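Local coordinates for protein beta-gamma-crystallin (Geodia cydonium, PDB 4IAU) that is of unknown function but folds as a beta-gamma-crystallin with Greek key domains and binds calcium, at residues K36-I40 / F76-F82; V84-L88 / E98-P102; I118-R124 / T136-G141. All coordinates share one frame; numbering follows the deposited sequence. Where two conformers were deposited one is given.

Contact 1: residues K36-I40 / F76-F82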
loop_
_atom_site.group_PDB
_atom_site.type_symbol
_atom_site.label_atom_id
_atom_site.label_comp_id
_atom_site.label_asym_id
_atom_site.label_seq_id
_atom_site.Cartn_x
_atom_site.Cartn_y
_atom_site.Cartn_z
ATOM N N LYS A 36 -11.024 -2.780 -10.662
ATOM C CA LYS A 36 -9.760 -3.300 -11.166
ATOM C C LYS A 36 -8.667 -2.987 -10.153
ATOM O O LYS A 36 -8.513 -1.866 -9.700
ATOM C CB LYS A 36 -9.330 -2.690 -12.501
ATOM C CG LYS A 36 -10.305 -2.829 -13.640
ATOM C CD LYS A 36 -9.733 -2.079 -14.892
ATOM C CE LYS A 36 -10.696 -2.114 -15.996
ATOM N NZ LYS A 36 -10.058 -1.246 -17.057
ATOM N N GLY A 37 -7.868 -3.999 -9.845
ATOM C CA GLY A 37 -6.674 -3.813 -9.040
ATOM C C GLY A 37 -6.955 -3.968 -7.554
ATOM O O GLY A 37 -7.841 -4.704 -7.121
HETATM N N MSE A 38 -6.129 -3.297 -6.748
HETATM C CA MSE A 38 -6.205 -3.324 -5.301
HETATM C C MSE A 38 -5.973 -1.893 -4.810
HETATM O O MSE A 38 -5.065 -1.229 -5.311
HETATM C CB MSE A 38 -5.144 -4.238 -4.705
HETATM C CG MSE A 38 -5.356 -5.684 -5.023
HETATM SE SE MSE A 38 -4.039 -6.787 -4.074
HETATM C CE MSE A 38 -3.420 -5.432 -2.864
ATOM N N TRP A 39 -6.778 -1.440 -3.867
ATOM C CA TRP A 39 -6.709 -0.088 -3.410
ATOM C C TRP A 39 -6.633 -0.020 -1.884
ATOM O O TRP A 39 -7.189 -0.859 -1.198
ATOM C CB TRP A 39 -7.939 0.717 -3.874
ATOM C CG TRP A 39 -7.986 0.944 -5.350
ATOM C CD1 TRP A 39 -8.242 0.015 -6.320
ATOM C CD2 TRP A 39 -7.740 2.170 -6.028
ATOM N NE1 TRP A 39 -8.189 0.603 -7.569
ATOM C CE2 TRP A 39 -7.891 1.927 -7.415
ATOM C CE3 TRP A 39 -7.455 3.491 -5.601
ATOM C CZ2 TRP A 39 -7.732 2.948 -8.374
ATOM C CZ3 TRP A 39 -7.290 4.501 -6.544
ATOM C CH2 TRP A 39 -7.430 4.206 -7.921
ATOM N N ILE A 40 -6.012 1.035 -1.379
ATOM C CA ILE A 40 -5.955 1.287 0.050
ATOM C C ILE A 40 -6.555 2.658 0.281
ATOM O O ILE A 40 -6.265 3.626 -0.438
ATOM C CB ILE A 40 -4.519 1.223 0.634
ATOM C CG1 ILE A 40 -3.760 0.033 0.089
ATOM C CG2 ILE A 40 -4.594 1.189 2.159
ATOM C CD1 ILE A 40 -2.324 -0.064 0.442
ATOM N N PHE A 76 -6.552 7.952 -0.882
ATOM C CA PHE A 76 -6.633 6.557 -1.300
ATOM C C PHE A 76 -5.743 6.400 -2.505
ATOM O O PHE A 76 -5.468 7.351 -3.248
ATOM C CB PHE A 76 -8.085 6.118 -1.565
ATOM C CG PHE A 76 -8.864 6.964 -2.551
ATOM C CD1 PHE A 76 -9.554 8.070 -2.105
ATOM C CD2 PHE A 76 -8.913 6.662 -3.900
ATOM C CE1 PHE A 76 -10.297 8.836 -3.009
ATOM C CE2 PHE A 76 -9.643 7.428 -4.765
ATOM C CZ PHE A 76 -10.342 8.525 -4.334
ATOM N N ARG A 77 -5.283 5.151 -2.728
ATOM C CA ARG A 77 -4.349 4.923 -3.824
ATOM C C ARG A 77 -4.351 3.467 -4.229
ATOM O O ARG A 77 -4.616 2.577 -3.408
ATOM C CB ARG A 77 -2.912 5.368 -3.453
ATOM C CG ARG A 77 -2.386 4.679 -2.185
ATOM C CD ARG A 77 -0.968 5.161 -1.893
ATOM N NE ARG A 77 -0.555 4.756 -0.564
ATOM C CZ ARG A 77 0.549 5.213 0.038
ATOM N NH1 ARG A 77 1.375 6.029 -0.625
ATOM N NH2 ARG A 77 0.835 4.871 1.272
ATOM N N PRO A 78 -4.001 3.181 -5.478
ATOM C CA PRO A 78 -3.862 1.809 -5.926
ATOM C C PRO A 78 -2.528 1.236 -5.460
ATOM O O PRO A 78 -1.563 1.929 -5.179
ATOM C CB PRO A 78 -3.921 1.942 -7.458
ATOM C CG PRO A 78 -3.278 3.306 -7.721
ATOM C CD PRO A 78 -3.733 4.155 -6.585
ATOM N N VAL A 79 -2.485 -0.102 -5.435
ATOM C CA VAL A 79 -1.267 -0.821 -5.190
ATOM C C VAL A 79 -0.714 -1.191 -6.566
ATOM O O VAL A 79 -1.153 -2.140 -7.217
ATOM C CB VAL A 79 -1.482 -2.054 -4.312
ATOM C CG1 VAL A 79 -0.157 -2.764 -4.035
ATOM C CG2 VAL A 79 -2.175 -1.671 -2.983
ATOM N N LYS A 80 0.238 -0.415 -7.076
ATOM C CA LYS A 80 0.566 -0.485 -8.488
ATOM C C LYS A 80 1.438 -1.694 -8.838
ATOM O O LYS A 80 1.602 -2.013 -10.022
ATOM C CB LYS A 80 1.246 0.814 -8.989
ATOM C CG LYS A 80 0.323 2.021 -8.833
ATOM C CD LYS A 80 0.836 3.214 -9.645
ATOM C CE LYS A 80 2.177 3.707 -9.156
ATOM N NZ LYS A 80 2.308 3.945 -7.697
ATOM N N THR A 81 1.919 -2.419 -7.846
ATOM C CA THR A 81 2.614 -3.679 -8.080
ATOM C C THR A 81 1.714 -4.876 -7.948
ATOM O O THR A 81 2.253 -6.006 -7.978
ATOM C CB THR A 81 3.872 -3.783 -7.187
ATOM O OG1 THR A 81 3.416 -3.885 -5.888
ATOM C CG2 THR A 81 4.860 -2.673 -7.473
ATOM N N PHE A 82 0.414 -4.694 -7.868
ATOM C CA PHE A 82 -0.516 -5.821 -7.975
ATOM C C PHE A 82 -0.152 -6.595 -9.245
ATOM O O PHE A 82 -0.058 -5.985 -10.335
ATOM C CB PHE A 82 -1.897 -5.235 -8.031
ATOM C CG PHE A 82 -2.990 -6.259 -8.286
ATOM C CD1 PHE A 82 -3.184 -7.327 -7.464
ATOM C CD2 PHE A 82 -3.809 -6.163 -9.364
ATOM C CE1 PHE A 82 -4.186 -8.276 -7.686
ATOM C CE2 PHE A 82 -4.869 -7.040 -9.614
ATOM C CZ PHE A 82 -5.058 -8.067 -8.721
HETATM O O HOH W 1 -3.848 -2.149 -8.205
#

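Contact 2: residues V84-L88 / E98-P102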
loop_
_atom_site.group_PDB
_atom_site.type_symbol
_atom_site.label_atom_id
_atom_site.label_comp_id
_atom_site.label_asym_id
_atom_site.label_seq_id
_atom_site.Cartn_x
_atom_site.Cartn_y
_atom_site.Cartn_z
ATOM N N VAL A 84 2.598 -7.771 -10.194
ATOM C CA VAL A 84 3.891 -7.392 -10.747
ATOM C C VAL A 84 4.991 -7.617 -9.758
ATOM O O VAL A 84 6.042 -8.119 -10.165
ATOM C CB VAL A 84 3.875 -5.913 -11.174
ATOM C CG1 VAL A 84 5.279 -5.548 -11.681
ATOM C CG2 VAL A 84 2.821 -5.600 -12.226
ATOM N N GLY A 85 4.854 -7.272 -8.497
ATOM C CA GLY A 85 5.992 -7.306 -7.563
ATOM C C GLY A 85 5.567 -6.933 -6.177
ATOM O O GLY A 85 4.611 -7.538 -5.641
ATOM N N ALA A 86 6.231 -5.968 -5.559
ATOM C CA ALA A 86 6.009 -5.605 -4.173
ATOM C C ALA A 86 5.995 -4.075 -4.065
ATOM O O ALA A 86 6.662 -3.385 -4.834
ATOM C CB ALA A 86 7.098 -6.159 -3.271
ATOM N N THR A 87 5.267 -3.565 -3.062
ATOM C CA THR A 87 5.305 -2.139 -2.708
ATOM C C THR A 87 5.644 -2.034 -1.218
ATOM O O THR A 87 5.107 -2.776 -0.412
ATOM C CB THR A 87 3.986 -1.414 -3.023
ATOM O OG1 THR A 87 3.749 -1.459 -4.405
ATOM C CG2 THR A 87 4.003 0.047 -2.645
ATOM N N LEU A 88 6.569 -1.106 -0.922
ATOM C CA LEU A 88 7.030 -0.799 0.414
ATOM C C LEU A 88 6.429 0.537 0.881
ATOM O O LEU A 88 6.241 1.429 0.045
ATOM C CB LEU A 88 8.543 -0.710 0.451
ATOM C CG LEU A 88 9.264 -1.926 -0.136
ATOM C CD1 LEU A 88 10.775 -1.684 -0.033
ATOM C CD2 LEU A 88 8.868 -3.191 0.570
ATOM N N GLU A 98 5.354 5.657 -0.459
ATOM C CA GLU A 98 5.462 4.317 -0.986
ATOM C C GLU A 98 6.608 4.235 -2.014
ATOM O O GLU A 98 7.063 5.235 -2.587
ATOM C CB GLU A 98 4.153 3.854 -1.656
ATOM C CG GLU A 98 3.836 4.557 -2.963
ATOM C CD GLU A 98 2.567 4.129 -3.649
ATOM O OE1 GLU A 98 2.066 3.002 -3.378
ATOM O OE2 GLU A 98 2.032 4.920 -4.459
ATOM N N LEU A 99 7.035 3.002 -2.244
ATOM C CA LEU A 99 8.055 2.681 -3.227
ATOM C C LEU A 99 7.694 1.365 -3.877
ATOM O O LEU A 99 7.545 0.328 -3.210
ATOM C CB LEU A 99 9.443 2.573 -2.583
ATOM C CG LEU A 99 10.552 2.150 -3.504
ATOM C CD1 LEU A 99 10.835 3.197 -4.559
ATOM C CD2 LEU A 99 11.778 1.811 -2.671
ATOM N N ASP A 100 7.523 1.367 -5.204
ATOM C CA ASP A 100 7.225 0.189 -5.969
ATOM C C ASP A 100 8.506 -0.553 -6.376
ATOM O O ASP A 100 9.471 0.049 -6.869
ATOM C CB ASP A 100 6.478 0.552 -7.246
ATOM C CG ASP A 100 5.043 1.045 -6.998
ATOM O OD1 ASP A 100 4.433 0.611 -6.001
ATOM O OD2 ASP A 100 4.546 1.808 -7.830
ATOM N N LEU A 101 8.484 -1.879 -6.171
ATOM C CA LEU A 101 9.525 -2.805 -6.550
ATOM C C LEU A 101 8.985 -3.810 -7.538
ATOM O O LEU A 101 8.496 -4.885 -7.172
ATOM C CB LEU A 101 10.134 -3.577 -5.365
ATOM C CG LEU A 101 11.232 -2.866 -4.579
ATOM C CD1 LEU A 101 10.784 -1.590 -3.887
ATOM C CD2 LEU A 101 11.861 -3.803 -3.585
ATOM N N PRO A 102 9.113 -3.511 -8.850
ATOM C CA PRO A 102 8.842 -4.573 -9.851
ATOM C C PRO A 102 9.928 -5.647 -9.858
ATOM O O PRO A 102 9.669 -6.743 -10.325
ATOM C CB PRO A 102 8.856 -3.775 -11.163
ATOM C CG PRO A 102 9.685 -2.574 -10.923
ATOM C CD PRO A 102 9.418 -2.227 -9.515
HETATM O O HOH W 2 8.349 -7.358 -12.655
#

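Contact 3: residues I118-R124 / T136-G141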
loop_
_atom_site.group_PDB
_atom_site.type_symbol
_atom_site.label_atom_id
_atom_site.label_comp_id
_atom_site.label_asym_id
_atom_site.label_seq_id
_atom_site.Cartn_x
_atom_site.Cartn_y
_atom_site.Cartn_z
ATOM N N ILE A 118 3.345 -7.665 -0.777
ATOM C CA ILE A 118 4.030 -8.436 -1.805
ATOM C C ILE A 118 2.954 -9.149 -2.605
ATOM O O ILE A 118 2.271 -10.046 -2.091
ATOM C CB ILE A 118 5.065 -9.421 -1.252
ATOM C CG1 ILE A 118 6.091 -8.697 -0.379
ATOM C CG2 ILE A 118 5.723 -10.140 -2.411
ATOM C CD1 ILE A 118 7.205 -9.556 0.181
ATOM N N SER A 119 2.797 -8.765 -3.871
ATOM C CA SER A 119 1.814 -9.406 -4.732
ATOM C C SER A 119 2.408 -10.561 -5.526
ATOM O O SER A 119 1.721 -11.548 -5.793
ATOM C CB SER A 119 1.158 -8.404 -5.684
ATOM O OG SER A 119 0.210 -9.047 -6.542
ATOM N N GLN A 120 3.653 -10.459 -5.949
ATOM C CA GLN A 120 4.251 -11.454 -6.809
ATOM C C GLN A 120 5.718 -11.572 -6.456
ATOM O O GLN A 120 6.362 -10.582 -6.139
ATOM C CB GLN A 120 4.133 -11.040 -8.283
ATOM C CG GLN A 120 4.282 -12.148 -9.280
ATOM C CD GLN A 120 4.217 -11.590 -10.693
ATOM O OE1 GLN A 120 3.209 -11.799 -11.429
ATOM N NE2 GLN A 120 5.021 -10.718 -11.243
ATOM N N GLY A 121 6.241 -12.800 -6.579
ATOM C CA GLY A 121 7.646 -13.068 -6.425
ATOM C C GLY A 121 8.038 -13.552 -5.030
ATOM O O GLY A 121 7.390 -13.320 -4.052
ATOM N N GLN A 122 9.221 -14.203 -5.035
ATOM C CA GLN A 122 9.915 -14.544 -3.826
ATOM C C GLN A 122 11.094 -13.575 -3.686
ATOM O O GLN A 122 11.788 -13.332 -4.653
ATOM C CB GLN A 122 10.442 -15.971 -3.831
ATOM C CG GLN A 122 9.312 -16.988 -3.949
ATOM C CD GLN A 122 8.518 -17.113 -2.666
ATOM O OE1 GLN A 122 9.005 -16.996 -1.542
ATOM N NE2 GLN A 122 7.215 -17.270 -2.852
ATOM N N TRP A 123 11.299 -13.073 -2.458
ATOM C CA TRP A 123 12.262 -11.993 -2.250
ATOM C C TRP A 123 13.120 -12.295 -1.032
ATOM O O TRP A 123 12.662 -12.920 -0.076
ATOM C CB TRP A 123 11.499 -10.684 -2.014
ATOM C CG TRP A 123 10.566 -10.268 -3.107
ATOM C CD1 TRP A 123 9.319 -10.794 -3.379
ATOM C CD2 TRP A 123 10.808 -9.260 -4.087
ATOM N NE1 TRP A 123 8.781 -10.165 -4.464
ATOM C CE2 TRP A 123 9.660 -9.200 -4.909
ATOM C CE3 TRP A 123 11.867 -8.394 -4.327
ATOM C CZ2 TRP A 123 9.539 -8.305 -5.959
ATOM C CZ3 TRP A 123 11.737 -7.484 -5.366
ATOM C CH2 TRP A 123 10.578 -7.438 -6.167
ATOM N N ARG A 124 14.326 -11.759 -1.056
ATOM C CA ARG A 124 15.209 -11.769 0.112
ATOM C C ARG A 124 15.386 -10.327 0.565
ATOM O O ARG A 124 15.654 -9.426 -0.213
ATOM C CB ARG A 124 16.591 -12.373 -0.227
ATOM C CG ARG A 124 16.521 -13.833 -0.536
ATOM C CD ARG A 124 17.866 -14.506 -0.385
ATOM N NE ARG A 124 17.902 -14.788 1.080
ATOM C CZ ARG A 124 17.371 -15.818 1.730
ATOM N NH1 ARG A 124 16.711 -16.812 1.114
ATOM N NH2 ARG A 124 17.514 -15.848 3.054
ATOM N N THR A 136 16.124 -12.433 5.119
ATOM C CA THR A 136 14.948 -13.219 5.300
ATOM C C THR A 136 14.216 -13.352 3.965
ATOM O O THR A 136 14.237 -12.453 3.161
ATOM C CB THR A 136 13.946 -12.710 6.353
ATOM O OG1 THR A 136 13.635 -11.331 6.057
ATOM C CG2 THR A 136 14.439 -12.749 7.755
ATOM N N ARG A 137 13.539 -14.476 3.746
ATOM C CA ARG A 137 12.769 -14.710 2.556
ATOM C C ARG A 137 11.305 -14.402 2.798
ATOM O O ARG A 137 10.730 -14.838 3.788
ATOM C CB ARG A 137 12.887 -16.149 2.032
ATOM C CG ARG A 137 12.086 -16.326 0.746
ATOM C CD ARG A 137 11.883 -17.703 0.223
ATOM N NE ARG A 137 13.028 -18.157 -0.493
ATOM C CZ ARG A 137 14.168 -18.648 -0.009
ATOM N NH1 ARG A 137 14.267 -18.708 1.314
ATOM N NH2 ARG A 137 15.165 -19.059 -0.800
ATOM N N ARG A 138 10.710 -13.676 1.871
ATOM C CA ARG A 138 9.264 -13.430 1.891
ATOM C C ARG A 138 8.705 -13.536 0.486
ATOM O O ARG A 138 9.281 -13.029 -0.484
ATOM C CB ARG A 138 8.912 -12.081 2.504
ATOM C CG ARG A 138 9.180 -11.932 3.984
ATOM C CD ARG A 138 8.259 -12.804 4.832
ATOM N NE ARG A 138 8.439 -12.614 6.259
ATOM C CZ ARG A 138 9.367 -13.196 7.018
ATOM N NH1 ARG A 138 10.227 -14.010 6.475
ATOM N NH2 ARG A 138 9.360 -12.920 8.317
ATOM N N GLY A 139 7.537 -14.172 0.405
ATOM C CA GLY A 139 6.749 -14.241 -0.816
ATOM C C GLY A 139 5.475 -13.447 -0.666
ATOM O O GLY A 139 5.316 -12.595 0.225
ATOM N N PRO A 140 4.530 -13.679 -1.557
ATOM C CA PRO A 140 3.283 -12.919 -1.552
ATOM C C PRO A 140 2.616 -12.911 -0.198
ATOM O O PRO A 140 2.524 -13.934 0.490
ATOM C CB PRO A 140 2.455 -13.627 -2.620
ATOM C CG PRO A 140 3.461 -14.144 -3.597
ATOM C CD PRO A 140 4.627 -14.589 -2.720
ATOM N N GLY A 141 2.116 -11.755 0.195
ATOM C CA GLY A 141 1.468 -11.602 1.461
ATOM C C GLY A 141 1.252 -10.130 1.801
ATOM O O GLY A 141 1.664 -9.203 1.106
#

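Contact 1: residues K36-I40 / F76-F82
Trp39 packs against Pro78 and Phe76 where strands 38-42 and 75-78 pair antiparallel in the first Greek key domain. This is the tight part. Pro78 CB stands over the six-membered ring of Trp39, 3.9 Å from its centroid and only 8° off the ring normal, a CH-pi contact. Pro78 CD reaches Trp39 CZ3 at 3.6 Å. Phe76 turns its ring edge to the indole, with its CD2 3.8 Å from Trp39 CZ3. NE1 of Trp39 donates to Lys36 O in the ring plane, which helps hold the indole's rotation. Ile40 and Arg77 form a hydrogen-bonded pair with both backbone bonds made. On their face of the sheet, Ile40 CD1 touches Val79 CG2 at 3.8 Å. Arg77 NH2 bonds the carbonyls of Gly96 and Phe94 in the second domain.

The end with Met38 and Phe82 is more open to solvent. Val79 N still bonds Met38 O at 2.8 Å, but Met38 N is joined to Val79 O through a water. A type I turn from Val79 to Phe82 folds the chain back and brings Phe82 beside Met38, a selenomethionine modelled in two conformers. In one of them CG lies over the rim of the Phe82 ring face and SE approaches obliquely, so this Met-aromatic contact is doubtful. Gly37 covers part of the same ring face, with its CA 3.7 Å from Phe82 CD2.

Contact 2: residues V84-L88 / E98-P102
Thr87 and Asp100 meet because their first torsions (chi1 -63° and -70°) set OG1 of Thr87 and CG of Asp100 each beside the backbone N of its own residue. The two side chains lie alongside, pointing the same way. Thr87 OG1 donates to Asp100 OD1 at 2.7 Å. It meets the oxygen on its anti side, 21° out of the carboxylate plane. The methyl of Thr87 turns to the same carboxylate, with CG2 3.4 Å from Asp100 OD1. The other carboxylate oxygen, OD2, meets Lys80 in one of that lysine's two conformers.

The backbones form an antiparallel hairpin. Ala86 with Leu101 and Leu88 with Leu99 are hydrogen-bonded pairs, and Thr87 with Asp100 is the non-hydrogen-bonded pair between them. The shortest backbone bond runs from Leu101 N to Ala86 O, 2.7 Å. Gly85 follows on from the last pair; a CB there would run into Leu101 O, which suits glycine. On the face opposite Thr87, the Leu88 and Leu101 side chains meet obliquely, CD1 of Leu88 3.9 Å from CD1 of Leu101. At the exposed end, Val84 CG1 lies beside Pro102 CB at 4.0 Å. A water there donates to Pro102 O and weakly to Val84 O.

Strand 98-101 is the outer strand of its sheet, and strand 86-89 has strand 115-118 on its other side. Ala86, Leu88 and Leu101 face Met159 of strand 158-161 in the second sheet of the domain.

Contact 3: residues I118-R124 / T136-G141
Ile118 begins the contact by laying its side chain across Gly139. Ile118 CB is 3.5 Å from Gly139 O, and CD1 runs on to Arg138 CB at 3.8 Å, crossing that side chain at about a right angle. Its backbone pairs with Gly141 in both directions. With alanine in this place CG1, CG2 and CD1 go, which is likely to open a gap beside Gly139 and to cost Arg138 CB its apolar neighbour.

The CB atoms of Ser119 and Gln120 point away from the partner segment, and Gly121 O comes back to Pro140 CD at 3.3 Å. Backbone angles at Gly121 suit glycine, and a CB would clash with Trp123 NE1. Gln122 bends at chi2 (-73°), which folds its amide back over Gly139. Gln122 OE1 lies 3.4 Å from Arg137 CD and near the guanidinium plane, while NE2 touches Pro140 CD. Trp123 resumes the pairing two residues out of step. Trp123 N bonds Arg138 O at 2.8 Å, and Arg138 N bonds Trp123 O. The indole NE1 donates to Gln120 O, closing the bend. Arg124 brings NH1 over one face of the Arg137 guanidinium, 3.3 Å from Arg137 CZ, with the two planes 82° apart. Glu162 probably offsets the two charges: it forms a salt bridge with Arg137 and a long, weak ion pair with Arg124. Arg124 NE bonds Ser135.

Two ladders thus leave one bend. Strands 123-126 and 135-138 make a hairpin in one sheet, while 115-118 and 141-143 pair in the other. Such a chain crossing between two sheets is typical of the crystallin Greek key fold.

The three contacts follow one another along the chain, and none nests in or crosses another. Contact 1 comes first and closes a long loop of 35 residues, joining 36-40 to 76-82 in the first domain. The chain then passes straight into contact 2, whose hairpin closes nine residues. Contact 3 closes eleven further on. Contacts 1 and 2 touch where the first domain probably gives way to the second, through a probable hydrogen bond between Thr81 and Thr87. Contacts 2 and 3 belong to the second domain. Gly85 O probably takes hydrogen bonds from the N atoms of Ser119 and Gln120, and the Trp123 ring packs on Leu101 O.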